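PDB 3WE9: farnesyl diphosphate phosphatase YisP from Bacillus subtilis subsp. subtilis, which hydrolyses farnesyl diphosphate to farnesol and diphosphate and takes part in biofilm formation. Local coordinates for residues A125-G130 against G156-L161; F50-A55 against F101-I105; P138-R142 against F226-S230; K39-A43 against A90-F94. All blocks are in the same frame, centred on the assembly; numbering follows the deposited sequence.

Three contacts join helices and contact 3 joins the end of one to the entry of another, in one all-helical chain of the phytoene/squalene synthase family, a monomer. Along the sequence, contacts 4 and 2 interleave: both start from helix 38-54, which meets helix 84-94 in contact 4 and helix 98-107 in contact 2, with about 17 Å between the contact centres. Contacts 1 and 3 follow, interleaved in the same way and both using helix 118-140, their centres about 20 Å apart. Contact 2 touches contact 1 where Phe104 packs on the backbone of Thr128, and contact 3 touches contact 4 through Ile139. Helix 118-140 thus meets both 145-165 and the start of 228-250.

Contact 1. Residues A125-G130 against G156-L161; sequences AYRTGG and GLAIQL
Thr128 OG1 has two partners: it accepts a hydrogen bond from Gln160 NE2 at 3.0 Å, nearly straight at 166°, and is bonded as well to the carbonyl oxygen of Tyr124, one turn back. The amide of Gln160 lies flat to the first bond, with OG1 almost in its plane, and a bend at chi2 (65°) swings NE2 over to the threonine. Next to this polar pair the backbones come very close, the short helical axes passing 7.1 Å apart at 104°. Glycines allow it: Gly129 CA rests 3.2 Å from Gly156 O, and Gly156 CA lies 3.1 Å from Gly129 O, a reciprocal pair of CA-H...O contacts. A beta carbon on either glycine would run into the other helix. Beside Gln160, whose CG comes near its CA, Ala125 packs CB against two leucines, tightly on Leu157 CD1 at 3.5 Å and more easily on Leu161 CD2 at 3.8 Å. The 126-130 turn is of the wider pi type, with Gly130 N bonded to Ala125 O. Within the helical terpene-synthase fold, helix 98-107 covers Thr128 through Phe104 and Ala107, whereas helix 199-221 backs Leu157 and Leu161 through Tyr215 and Ala212.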
loop_
_atom_site.group_PDB
_atom_site.type_symbol
_atom_site.label_atom_id
_atom_site.label_comp_id
_atom_site.label_asym_id
_atom_site.label_seq_id
_atom_site.Cartn_x
_atom_site.Cartn_y
_atom_site.Cartn_z
ATOM N N ALA A 125 -8.768 -4.259 3.272
ATOM C CA ALA A 125 -7.471 -4.098 2.620
ATOM C C ALA A 125 -7.665 -4.315 1.121
ATOM O O ALA A 125 -6.989 -3.708 0.294
ATOM C CB ALA A 125 -6.480 -5.115 3.174
ATOM N N TYR A 126 -8.602 -5.194 0.787
ATOM C CA TYR A 126 -8.909 -5.509 -0.603
ATOM C C TYR A 126 -9.505 -4.310 -1.332
ATOM O O TYR A 126 -9.079 -3.974 -2.440
ATOM C CB TYR A 126 -9.880 -6.695 -0.661
ATOM C CG TYR A 126 -10.444 -6.980 -2.040
ATOM C CD1 TYR A 126 -9.603 -7.255 -3.118
ATOM C CD2 TYR A 126 -11.819 -6.968 -2.265
ATOM C CE1 TYR A 126 -10.117 -7.513 -4.390
ATOM C CE2 TYR A 126 -12.348 -7.224 -3.533
ATOM C CZ TYR A 126 -11.491 -7.496 -4.589
ATOM O OH TYR A 126 -12.003 -7.760 -5.837
ATOM N N ARG A 127 -10.468 -3.651 -0.695
ATOM C CA ARG A 127 -11.147 -2.505 -1.295
ATOM C C ARG A 127 -10.292 -1.250 -1.392
ATOM O O ARG A 127 -10.623 -0.331 -2.140
ATOM C CB ARG A 127 -12.422 -2.174 -0.511
ATOM C CG ARG A 127 -13.383 -3.337 -0.342
ATOM C CD ARG A 127 -14.633 -2.889 0.420
ATOM N NE ARG A 127 -14.301 -2.264 1.701
ATOM C CZ ARG A 127 -14.530 -2.813 2.893
ATOM N NH1 ARG A 127 -15.097 -4.006 2.981
ATOM N NH2 ARG A 127 -14.196 -2.168 4.000
ATOM N N THR A 128 -9.203 -1.198 -0.628
ATOM C CA THR A 128 -8.329 -0.032 -0.661
ATOM C C THR A 128 -6.991 -0.372 -1.329
ATOM O O THR A 128 -6.751 0.018 -2.477
ATOM C CB THR A 128 -8.109 0.543 0.767
ATOM O OG1 THR A 128 -7.692 -0.501 1.661
ATOM C CG2 THR A 128 -9.410 1.162 1.293
ATOM N N GLY A 129 -6.130 -1.103 -0.623
ATOM C CA GLY A 129 -4.850 -1.486 -1.200
ATOM C C GLY A 129 -5.004 -2.342 -2.448
ATOM O O GLY A 129 -4.317 -2.124 -3.446
ATOM N N GLY A 130 -5.902 -3.323 -2.394
ATOM C CA GLY A 130 -6.117 -4.186 -3.547
ATOM C C GLY A 130 -6.599 -3.390 -4.746
ATOM O O GLY A 130 -6.186 -3.632 -5.888
ATOM N N GLY A 156 -1.033 -4.891 -3.548
ATOM C CA GLY A 156 -1.661 -3.733 -2.933
ATOM C C GLY A 156 -2.346 -4.081 -1.624
ATOM O O GLY A 156 -2.274 -3.328 -0.649
ATOM N N LEU A 157 -3.025 -5.222 -1.618
ATOM C CA LEU A 157 -3.727 -5.723 -0.442
ATOM C C LEU A 157 -2.710 -5.934 0.688
ATOM O O LEU A 157 -2.895 -5.455 1.804
ATOM C CB LEU A 157 -4.410 -7.052 -0.806
ATOM C CG LEU A 157 -5.230 -7.983 0.108
ATOM C CD1 LEU A 157 -4.895 -7.792 1.572
ATOM C CD2 LEU A 157 -6.694 -7.758 -0.149
ATOM N N ALA A 158 -1.630 -6.648 0.379
ATOM C CA ALA A 158 -0.585 -6.927 1.363
ATOM C C ALA A 158 0.042 -5.640 1.914
ATOM O O ALA A 158 0.291 -5.517 3.117
ATOM C CB ALA A 158 0.496 -7.800 0.731
ATOM N N ILE A 159 0.301 -4.682 1.031
ATOM C CA ILE A 159 0.899 -3.417 1.452
ATOM C C ILE A 159 -0.011 -2.682 2.439
ATOM O O ILE A 159 0.456 -2.071 3.408
ATOM C CB ILE A 159 1.196 -2.531 0.222
ATOM C CG1 ILE A 159 2.372 -3.132 -0.565
ATOM C CG2 ILE A 159 1.485 -1.101 0.653
ATOM C CD1 ILE A 159 2.623 -2.473 -1.929
ATOM N N GLN A 160 -1.317 -2.744 2.201
ATOM C CA GLN A 160 -2.256 -2.095 3.108
ATOM C C GLN A 160 -2.217 -2.814 4.464
ATOM O O GLN A 160 -2.245 -2.181 5.524
ATOM C CB GLN A 160 -3.669 -2.130 2.519
ATOM C CG GLN A 160 -4.674 -1.302 3.296
ATOM C CD GLN A 160 -4.356 0.186 3.268
ATOM O OE1 GLN A 160 -3.267 0.608 3.650
ATOM N NE2 GLN A 160 -5.313 0.987 2.817
ATOM N N LEU A 161 -2.141 -4.139 4.435
ATOM C CA LEU A 161 -2.069 -4.901 5.678
ATOM C C LEU A 161 -0.796 -4.542 6.428
ATOM O O LEU A 161 -0.800 -4.416 7.653
ATOM C CB LEU A 161 -2.089 -6.407 5.406
ATOM C CG LEU A 161 -3.429 -7.008 4.959
ATOM C CD1 LEU A 161 -3.256 -8.510 4.712
ATOM C CD2 LEU A 161 -4.491 -6.758 6.021
#

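Contact 2. Residues F50-A55 against F101-I105; sequences FCHTAA and FREFI
Phe50 and Phe101 meet as an offset edge-to-face pair where two helices of the all-alpha squalene/phytoene synthase fold run side by side, their short axes 10.7 Å apart and only 26° from parallel. From CB, Phe50 sends its ring out on the side opposite its backbone N (chi1 164°), which carries it across the gap between the helices. CD2 and CE2 reach Phe101 first: CE2 lies 3.4 Å from Phe101 CD1, and the two ring planes stand at 72°, the edge of Phe101 turned to the face of Phe50. Farther along the rim, Phe50 CZ touches Ile105 CD1 at 3.8 Å. Phe87 meets both rings, edge-to-face with Phe101, and so extends the aromatic cluster. An alanine in place of Phe50 would probably leave the edge of Phe101 without the face it packs on and open a gap beside Ile105 CD1. One turn along the same helix, Ala54 CB presses on that same methyl at 3.4 Å, a tight fit for two carbons. Phe104 fills the other flank. Its CE1 carbon lies 3.5 Å from Cys51 O, and Ala54 CB lies near the ring plane. Met135 of helix 118-140 touches Cys51, Phe101 and Phe104, closing the cluster from a third helix. Cys51 adds a sulfur-aromatic contact: SG sits over one face of the Phe104 ring, 4.2 Å from its centroid and displaced toward the rim.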
loop_
_atom_site.group_PDB
_atom_site.type_symbol
_atom_site.label_atom_id
_atom_site.label_comp_id
_atom_site.label_asym_id
_atom_site.label_seq_id
_atom_site.Cartn_x
_atom_site.Cartn_y
_atom_site.Cartn_z
ATOM N N PHE A 50 -3.832 10.446 -5.849
ATOM C CA PHE A 50 -5.285 10.368 -5.817
ATOM C C PHE A 50 -5.707 9.594 -4.572
ATOM O O PHE A 50 -6.589 10.023 -3.829
ATOM C CB PHE A 50 -5.810 9.643 -7.060
ATOM C CG PHE A 50 -7.234 9.179 -6.932
ATOM C CD1 PHE A 50 -8.292 10.066 -7.113
ATOM C CD2 PHE A 50 -7.515 7.857 -6.592
ATOM C CE1 PHE A 50 -9.610 9.642 -6.958
ATOM C CE2 PHE A 50 -8.826 7.422 -6.432
ATOM C CZ PHE A 50 -9.878 8.318 -6.615
ATOM N N CYS A 51 -5.071 8.446 -4.357
ATOM C CA CYS A 51 -5.369 7.609 -3.200
ATOM C C CYS A 51 -5.161 8.375 -1.894
ATOM O O CYS A 51 -6.041 8.390 -1.030
ATOM C CB CYS A 51 -4.495 6.350 -3.221
ATOM S SG CYS A 51 -4.946 5.158 -4.520
ATOM N N HIS A 52 -4.000 9.009 -1.753
ATOM C CA HIS A 52 -3.695 9.778 -0.552
ATOM C C HIS A 52 -4.743 10.865 -0.340
ATOM O O HIS A 52 -5.303 10.995 0.752
ATOM C CB HIS A 52 -2.314 10.428 -0.657
ATOM C CG HIS A 52 -1.963 11.292 0.517
ATOM N ND1 HIS A 52 -1.724 10.776 1.773
ATOM C CD2 HIS A 52 -1.831 12.635 0.629
ATOM C CE1 HIS A 52 -1.460 11.765 2.609
ATOM N NE2 HIS A 52 -1.519 12.903 1.941
ATOM N N THR A 53 -5.001 11.641 -1.390
ATOM C CA THR A 53 -5.979 12.724 -1.331
ATOM C C THR A 53 -7.343 12.232 -0.866
ATOM O O THR A 53 -7.946 12.814 0.039
ATOM C CB THR A 53 -6.146 13.404 -2.708
ATOM O OG1 THR A 53 -4.949 14.119 -3.035
ATOM C CG2 THR A 53 -7.320 14.377 -2.690
ATOM N N ALA A 54 -7.826 11.163 -1.486
ATOM C CA ALA A 54 -9.121 10.602 -1.135
ATOM C C ALA A 54 -9.127 10.039 0.286
ATOM O O ALA A 54 -10.165 10.018 0.944
ATOM C CB ALA A 54 -9.503 9.511 -2.130
ATOM N N ALA A 55 -7.965 9.589 0.752
ATOM C CA ALA A 55 -7.836 9.018 2.091
ATOM C C ALA A 55 -7.793 10.101 3.168
ATOM O O ALA A 55 -7.720 9.803 4.363
ATOM C CB ALA A 55 -6.582 8.154 2.168
ATOM N N PHE A 101 -11.065 2.871 -8.819
ATOM C CA PHE A 101 -11.022 4.214 -8.255
ATOM C C PHE A 101 -12.308 4.479 -7.473
ATOM O O PHE A 101 -12.278 5.095 -6.401
ATOM C CB PHE A 101 -10.843 5.248 -9.369
ATOM C CG PHE A 101 -9.494 5.195 -10.026
ATOM C CD1 PHE A 101 -8.389 5.805 -9.434
ATOM C CD2 PHE A 101 -9.318 4.497 -11.212
ATOM C CE1 PHE A 101 -7.121 5.716 -10.020
ATOM C CE2 PHE A 101 -8.060 4.399 -11.806
ATOM C CZ PHE A 101 -6.959 5.009 -11.210
ATOM N N ARG A 102 -13.430 4.007 -8.009
ATOM C CA ARG A 102 -14.716 4.179 -7.342
ATOM C C ARG A 102 -14.677 3.361 -6.057
ATOM O O ARG A 102 -14.986 3.862 -4.976
ATOM C CB ARG A 102 -15.855 3.675 -8.232
ATOM C CG ARG A 102 -15.931 4.346 -9.594
ATOM C CD ARG A 102 -16.997 3.688 -10.459
ATOM N NE ARG A 102 -17.016 4.217 -11.820
ATOM C CZ ARG A 102 -17.243 5.490 -12.124
ATOM N NH1 ARG A 102 -17.472 6.377 -11.162
ATOM N NH2 ARG A 102 -17.247 5.879 -13.393
ATOM N N GLU A 103 -14.287 2.098 -6.198
ATOM C CA GLU A 103 -14.181 1.181 -5.069
ATOM C C GLU A 103 -13.429 1.823 -3.912
ATOM O O GLU A 103 -13.898 1.820 -2.774
ATOM C CB GLU A 103 -13.458 -0.094 -5.504
ATOM C CG GLU A 103 -14.372 -1.230 -5.920
ATOM C CD GLU A 103 -14.809 -2.076 -4.738
ATOM O OE1 GLU A 103 -15.521 -1.552 -3.852
ATOM O OE2 GLU A 103 -14.429 -3.268 -4.693
ATOM N N PHE A 104 -12.261 2.379 -4.216
ATOM C CA PHE A 104 -11.424 3.018 -3.210
ATOM C C PHE A 104 -12.166 4.152 -2.505
ATOM O O PHE A 104 -12.154 4.239 -1.278
ATOM C CB PHE A 104 -10.143 3.542 -3.865
ATOM C CG PHE A 104 -9.098 3.993 -2.884
ATOM C CD1 PHE A 104 -9.147 5.265 -2.325
ATOM C CD2 PHE A 104 -8.067 3.135 -2.511
ATOM C CE1 PHE A 104 -8.181 5.681 -1.408
ATOM C CE2 PHE A 104 -7.095 3.539 -1.593
ATOM C CZ PHE A 104 -7.153 4.812 -1.041
ATOM N N ILE A 105 -12.816 5.014 -3.279
ATOM C CA ILE A 105 -13.561 6.134 -2.712
ATOM C C ILE A 105 -14.633 5.657 -1.737
ATOM O O ILE A 105 -14.725 6.157 -0.616
ATOM C CB ILE A 105 -14.241 6.981 -3.812
ATOM C CG1 ILE A 105 -13.186 7.733 -4.623
ATOM C CG2 ILE A 105 -15.221 7.967 -3.180
ATOM C CD1 ILE A 105 -12.359 8.695 -3.795
#

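Contact 3. Residues P138-R142 against F226-S230; sequences PILTR and FPQYS
Ser230 OG donates a 2.7 Å hydrogen bond to Leu140 O, arriving in the carbonyl plane on a lone pair with a C=O...O angle of 139°. The serine hydroxyl reaches it because chi1 (65°) tucks OG between the backbone N and the carbonyl carbon. Pro227 CG closes on the same oxygen at 3.2 Å, while Pro227 CD lies beside Thr141 OG1. Tyr229 takes the same kind of first torsion, which brings its ring across the end of the opposing segment, with Pro227 CG over one face near the rim. These are the places where helix 118-140 runs out, Thr141 being the first residue to leave helical geometry, and where the chain enters helix 228-250; the contact joins a helix end to a helix start in this all-alpha fold of the phytoene/squalene synthase family. At the ring tip, Tyr229 OH shares a water with the backbone, 2.7 Å from the hydroxyl and 3.0 Å from Ile139 O, to which it donates. The extended Arg142 side chain lays one face of its guanidinium over Tyr229 CE2, NH1 standing 3.7 Å from that carbon and the planes 38° apart. A leucine in place of Tyr229 would probably leave the water without its hydroxyl partner and the guanidinium face without ring carbon CE2. Leu140 CB meets Phe226 CE1 at 4.2 Å, and Leu148 of helix 145-165 touches both Phe226 and Thr141.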
loop_
_atom_site.group_PDB
_atom_site.type_symbol
_atom_site.label_atom_id
_atom_site.label_comp_id
_atom_site.label_asym_id
_atom_site.label_seq_id
_atom_site.Cartn_x
_atom_site.Cartn_y
_atom_site.Cartn_z
ATOM N N PRO A 138 -2.476 -1.402 -15.321
ATOM C CA PRO A 138 -2.204 -0.971 -16.701
ATOM C C PRO A 138 -0.887 -0.210 -16.853
ATOM O O PRO A 138 -0.319 -0.142 -17.945
ATOM C CB PRO A 138 -3.412 -0.101 -17.037
ATOM C CG PRO A 138 -4.497 -0.673 -16.174
ATOM C CD PRO A 138 -3.782 -0.892 -14.868
ATOM N N ILE A 139 -0.408 0.361 -15.755
ATOM C CA ILE A 139 0.844 1.102 -15.768
ATOM C C ILE A 139 2.028 0.137 -15.638
ATOM O O ILE A 139 3.069 0.318 -16.269
ATOM C CB ILE A 139 0.872 2.128 -14.608
ATOM C CG1 ILE A 139 -0.231 3.175 -14.820
ATOM C CG2 ILE A 139 2.246 2.788 -14.518
ATOM C CD1 ILE A 139 -0.413 4.150 -13.662
ATOM N N LEU A 140 1.848 -0.902 -14.829
ATOM C CA LEU A 140 2.897 -1.889 -14.597
ATOM C C LEU A 140 3.088 -2.856 -15.766
ATOM O O LEU A 140 4.180 -3.389 -15.966
ATOM C CB LEU A 140 2.581 -2.686 -13.326
ATOM C CG LEU A 140 2.369 -1.823 -12.080
ATOM C CD1 LEU A 140 1.917 -2.695 -10.896
ATOM C CD2 LEU A 140 3.664 -1.092 -11.755
ATOM N N THR A 141 2.034 -3.091 -16.538
ATOM C CA THR A 141 2.160 -4.012 -17.659
ATOM C C THR A 141 1.193 -3.732 -18.791
ATOM O O THR A 141 0.013 -3.490 -18.567
ATOM C CB THR A 141 1.967 -5.487 -17.220
ATOM O OG1 THR A 141 2.191 -6.345 -18.346
ATOM C CG2 THR A 141 0.555 -5.720 -16.714
ATOM N N ARG A 142 1.717 -3.786 -20.010
ATOM C CA ARG A 142 0.936 -3.547 -21.210
ATOM C C ARG A 142 0.380 -4.831 -21.828
ATOM O O ARG A 142 -0.667 -4.806 -22.472
ATOM C CB ARG A 142 1.792 -2.809 -22.250
ATOM C CG ARG A 142 3.189 -3.407 -22.478
ATOM C CD ARG A 142 3.761 -2.934 -23.823
ATOM N NE ARG A 142 5.166 -3.291 -24.023
ATOM C CZ ARG A 142 6.188 -2.480 -23.761
ATOM N NH1 ARG A 142 5.965 -1.260 -23.289
ATOM N NH2 ARG A 142 7.434 -2.881 -23.979
ATOM N N PHE A 226 6.227 -10.037 -14.814
ATOM C CA PHE A 226 6.132 -8.603 -15.066
ATOM C C PHE A 226 7.176 -8.205 -16.097
ATOM O O PHE A 226 8.247 -8.801 -16.155
ATOM C CB PHE A 226 6.380 -7.816 -13.779
ATOM C CG PHE A 226 5.185 -7.733 -12.880
ATOM C CD1 PHE A 226 4.220 -6.751 -13.082
ATOM C CD2 PHE A 226 5.021 -8.638 -11.835
ATOM C CE1 PHE A 226 3.098 -6.667 -12.252
ATOM C CE2 PHE A 226 3.906 -8.566 -10.999
ATOM C CZ PHE A 226 2.944 -7.578 -11.207
ATOM N N PRO A 227 6.879 -7.192 -16.924
ATOM C CA PRO A 227 7.868 -6.776 -17.924
ATOM C C PRO A 227 9.097 -6.226 -17.208
ATOM O O PRO A 227 8.989 -5.715 -16.086
ATOM C CB PRO A 227 7.120 -5.709 -18.727
ATOM C CG PRO A 227 6.150 -5.138 -17.730
ATOM C CD PRO A 227 5.657 -6.372 -17.011
ATOM N N GLN A 228 10.263 -6.334 -17.839
ATOM C CA GLN A 228 11.491 -5.847 -17.220
ATOM C C GLN A 228 11.403 -4.407 -16.714
ATOM O O GLN A 228 11.955 -4.095 -15.657
ATOM C CB GLN A 228 12.675 -5.970 -18.186
ATOM C CG GLN A 228 13.029 -7.403 -18.542
ATOM C CD GLN A 228 13.650 -8.172 -17.382
ATOM O OE1 GLN A 228 13.558 -9.398 -17.319
ATOM N NE2 GLN A 228 14.303 -7.456 -16.473
ATOM N N TYR A 229 10.713 -3.534 -17.445
ATOM C CA TYR A 229 10.627 -2.144 -17.015
ATOM C C TYR A 229 9.916 -1.923 -15.678
ATOM O O TYR A 229 10.083 -0.872 -15.073
ATOM C CB TYR A 229 9.996 -1.260 -18.110
ATOM C CG TYR A 229 8.521 -1.486 -18.414
ATOM C CD1 TYR A 229 7.520 -0.976 -17.580
ATOM C CD2 TYR A 229 8.131 -2.169 -19.563
ATOM C CE1 TYR A 229 6.165 -1.141 -17.892
ATOM C CE2 TYR A 229 6.786 -2.343 -19.885
ATOM C CZ TYR A 229 5.808 -1.830 -19.052
ATOM O OH TYR A 229 4.481 -2.015 -19.382
ATOM N N SER A 230 9.141 -2.900 -15.208
ATOM C CA SER A 230 8.448 -2.736 -13.925
ATOM C C SER A 230 8.814 -3.773 -12.850
ATOM O O SER A 230 8.319 -3.704 -11.720
ATOM C CB SER A 230 6.920 -2.716 -14.135
ATOM O OG SER A 230 6.425 -3.952 -14.623
HETATM O O HOH W 1 3.152 0.316 -19.298
#

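Contact 4. Residues K39-A43 against A90-F94; sequences KQRQA and AYRTF
Phe94 pushes its ring between the side chains of Lys39, Gln40 and Ala43, and no hydrogen bond crosses between the two helical segments. Phe94 CE2 presses on Ala43 CB at 3.4 Å, while CZ meets Lys39 CG and CE1 touches Gln40 CG. With CG opposite its carbonyl carbon (chi1 -68°), the phenylalanine sends its outer carbons CE1, CZ and CE2 toward helix 38-54. Gln40 bends at chi2 (84°); the two side chains cross at about a right angle, and Gln40 NE2 comes to the ring edge, in its plane, 3.9 Å from Phe94 CE1. Beyond the ring, Lys39 uses its aliphatic chain: CD rests on Thr93 CG2 at 3.8 Å. The threonine hydroxyl is bonded to His89 O, one turn back in its own helix, and its methyl is left facing the lysine. Where the backbones come nearest, Ala43 CB meets Ala90 CB at 4.0 Å, so Ala43 touches both the ring and Ala90. A second shell follows: Ile139 of helix 118-140 touches Gln40, Ala43 and Phe94, and Tyr15 of helix 6-25 reaches Ala90. With short axes 10.4 Å apart at 138°, the pair is an obliquely antiparallel helix packing, one of the joints of the all-helical phytoene/squalene synthase fold.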
loop_
_atom_site.group_PDB
_atom_site.type_symbol
_atom_site.label_atom_id
_atom_site.label_comp_id
_atom_site.label_asym_id
_atom_site.label_seq_id
_atom_site.Cartn_x
_atom_site.Cartn_y
_atom_site.Cartn_z
ATOM N N LYS A 39 7.379 8.099 -17.962
ATOM C CA LYS A 39 5.949 8.134 -18.250
ATOM C C LYS A 39 5.143 7.299 -17.252
ATOM O O LYS A 39 4.154 7.774 -16.691
ATOM C CB LYS A 39 5.672 7.649 -19.677
ATOM C CG LYS A 39 4.221 7.831 -20.097
ATOM C CD LYS A 39 3.950 7.249 -21.476
ATOM C CE LYS A 39 4.654 8.028 -22.566
ATOM N NZ LYS A 39 4.459 7.375 -23.896
ATOM N N GLN A 40 5.564 6.057 -17.034
ATOM C CA GLN A 40 4.874 5.189 -16.085
ATOM C C GLN A 40 5.021 5.709 -14.644
ATOM O O GLN A 40 4.066 5.703 -13.870
ATOM C CB GLN A 40 5.423 3.759 -16.183
ATOM C CG GLN A 40 4.927 2.965 -17.393
ATOM C CD GLN A 40 5.722 3.215 -18.667
ATOM O OE1 GLN A 40 6.547 4.124 -18.740
ATOM N NE2 GLN A 40 5.467 2.400 -19.682
ATOM N N ARG A 41 6.224 6.155 -14.300
ATOM C CA ARG A 41 6.523 6.673 -12.961
ATOM C C ARG A 41 5.572 7.802 -12.575
ATOM O O ARG A 41 4.924 7.766 -11.521
ATOM C CB ARG A 41 7.968 7.189 -12.922
ATOM C CG ARG A 41 8.467 7.649 -11.553
ATOM C CD ARG A 41 9.828 8.324 -11.696
ATOM N NE ARG A 41 10.720 7.537 -12.545
ATOM C CZ ARG A 41 11.654 8.056 -13.339
ATOM N NH1 ARG A 41 11.830 9.369 -13.397
ATOM N NH2 ARG A 41 12.400 7.261 -14.091
ATOM N N GLN A 42 5.493 8.812 -13.433
ATOM C CA GLN A 42 4.627 9.950 -13.168
ATOM C C GLN A 42 3.168 9.535 -13.082
ATOM O O GLN A 42 2.418 10.042 -12.244
ATOM C CB GLN A 42 4.842 11.026 -14.239
ATOM C CG GLN A 42 6.235 11.638 -14.147
ATOM C CD GLN A 42 6.412 12.869 -15.010
ATOM O OE1 GLN A 42 7.308 13.681 -14.773
ATOM N NE2 GLN A 42 5.568 13.012 -16.020
ATOM N N ALA A 43 2.768 8.595 -13.931
ATOM C CA ALA A 43 1.395 8.101 -13.915
ATOM C C ALA A 43 1.121 7.468 -12.551
ATOM O O ALA A 43 0.054 7.654 -11.971
ATOM C CB ALA A 43 1.197 7.065 -15.024
ATOM N N ALA A 90 -2.846 10.707 -17.130
ATOM C CA ALA A 90 -2.450 9.331 -16.833
ATOM C C ALA A 90 -3.549 8.366 -17.264
ATOM O O ALA A 90 -3.289 7.309 -17.842
ATOM C CB ALA A 90 -2.182 9.177 -15.344
ATOM N N TYR A 91 -4.786 8.752 -16.979
ATOM C CA TYR A 91 -5.949 7.948 -17.313
ATOM C C TYR A 91 -6.039 7.671 -18.814
ATOM O O TYR A 91 -6.274 6.538 -19.241
ATOM C CB TYR A 91 -7.211 8.675 -16.853
ATOM C CG TYR A 91 -8.447 7.814 -16.854
ATOM C CD1 TYR A 91 -8.762 7.018 -15.754
ATOM C CD2 TYR A 91 -9.298 7.785 -17.957
ATOM C CE1 TYR A 91 -9.898 6.216 -15.747
ATOM C CE2 TYR A 91 -10.436 6.985 -17.965
ATOM C CZ TYR A 91 -10.730 6.205 -16.855
ATOM O OH TYR A 91 -11.861 5.421 -16.852
ATOM N N ARG A 92 -5.854 8.721 -19.608
ATOM C CA ARG A 92 -5.927 8.614 -21.059
ATOM C C ARG A 92 -4.694 7.958 -21.674
ATOM O O ARG A 92 -4.778 7.285 -22.701
ATOM C CB ARG A 92 -6.122 10.005 -21.666
ATOM C CG ARG A 92 -7.488 10.622 -21.398
ATOM C CD ARG A 92 -7.492 12.091 -21.787
ATOM N NE ARG A 92 -6.624 12.305 -22.935
ATOM C CZ ARG A 92 -5.523 13.050 -22.914
ATOM N NH1 ARG A 92 -5.149 13.670 -21.803
ATOM N NH2 ARG A 92 -4.781 13.145 -24.004
ATOM N N THR A 93 -3.548 8.152 -21.037
ATOM C CA THR A 93 -2.306 7.590 -21.536
ATOM C C THR A 93 -2.198 6.083 -21.350
ATOM O O THR A 93 -1.713 5.374 -22.241
ATOM C CB THR A 93 -1.097 8.261 -20.847
ATOM O OG1 THR A 93 -1.168 9.680 -21.043
ATOM C CG2 THR A 93 0.212 7.726 -21.418
ATOM N N PHE A 94 -2.656 5.591 -20.201
ATOM C CA PHE A 94 -2.572 4.165 -19.893
ATOM C C PHE A 94 -3.889 3.398 -19.916
ATOM O O PHE A 94 -3.936 2.225 -19.534
ATOM C CB PHE A 94 -1.880 3.989 -18.541
ATOM C CG PHE A 94 -0.428 4.363 -18.572
ATOM C CD1 PHE A 94 0.520 3.469 -19.066
ATOM C CD2 PHE A 94 -0.016 5.634 -18.171
ATOM C CE1 PHE A 94 1.863 3.835 -19.167
ATOM C CE2 PHE A 94 1.327 6.014 -18.267
ATOM C CZ PHE A 94 2.268 5.111 -18.767
#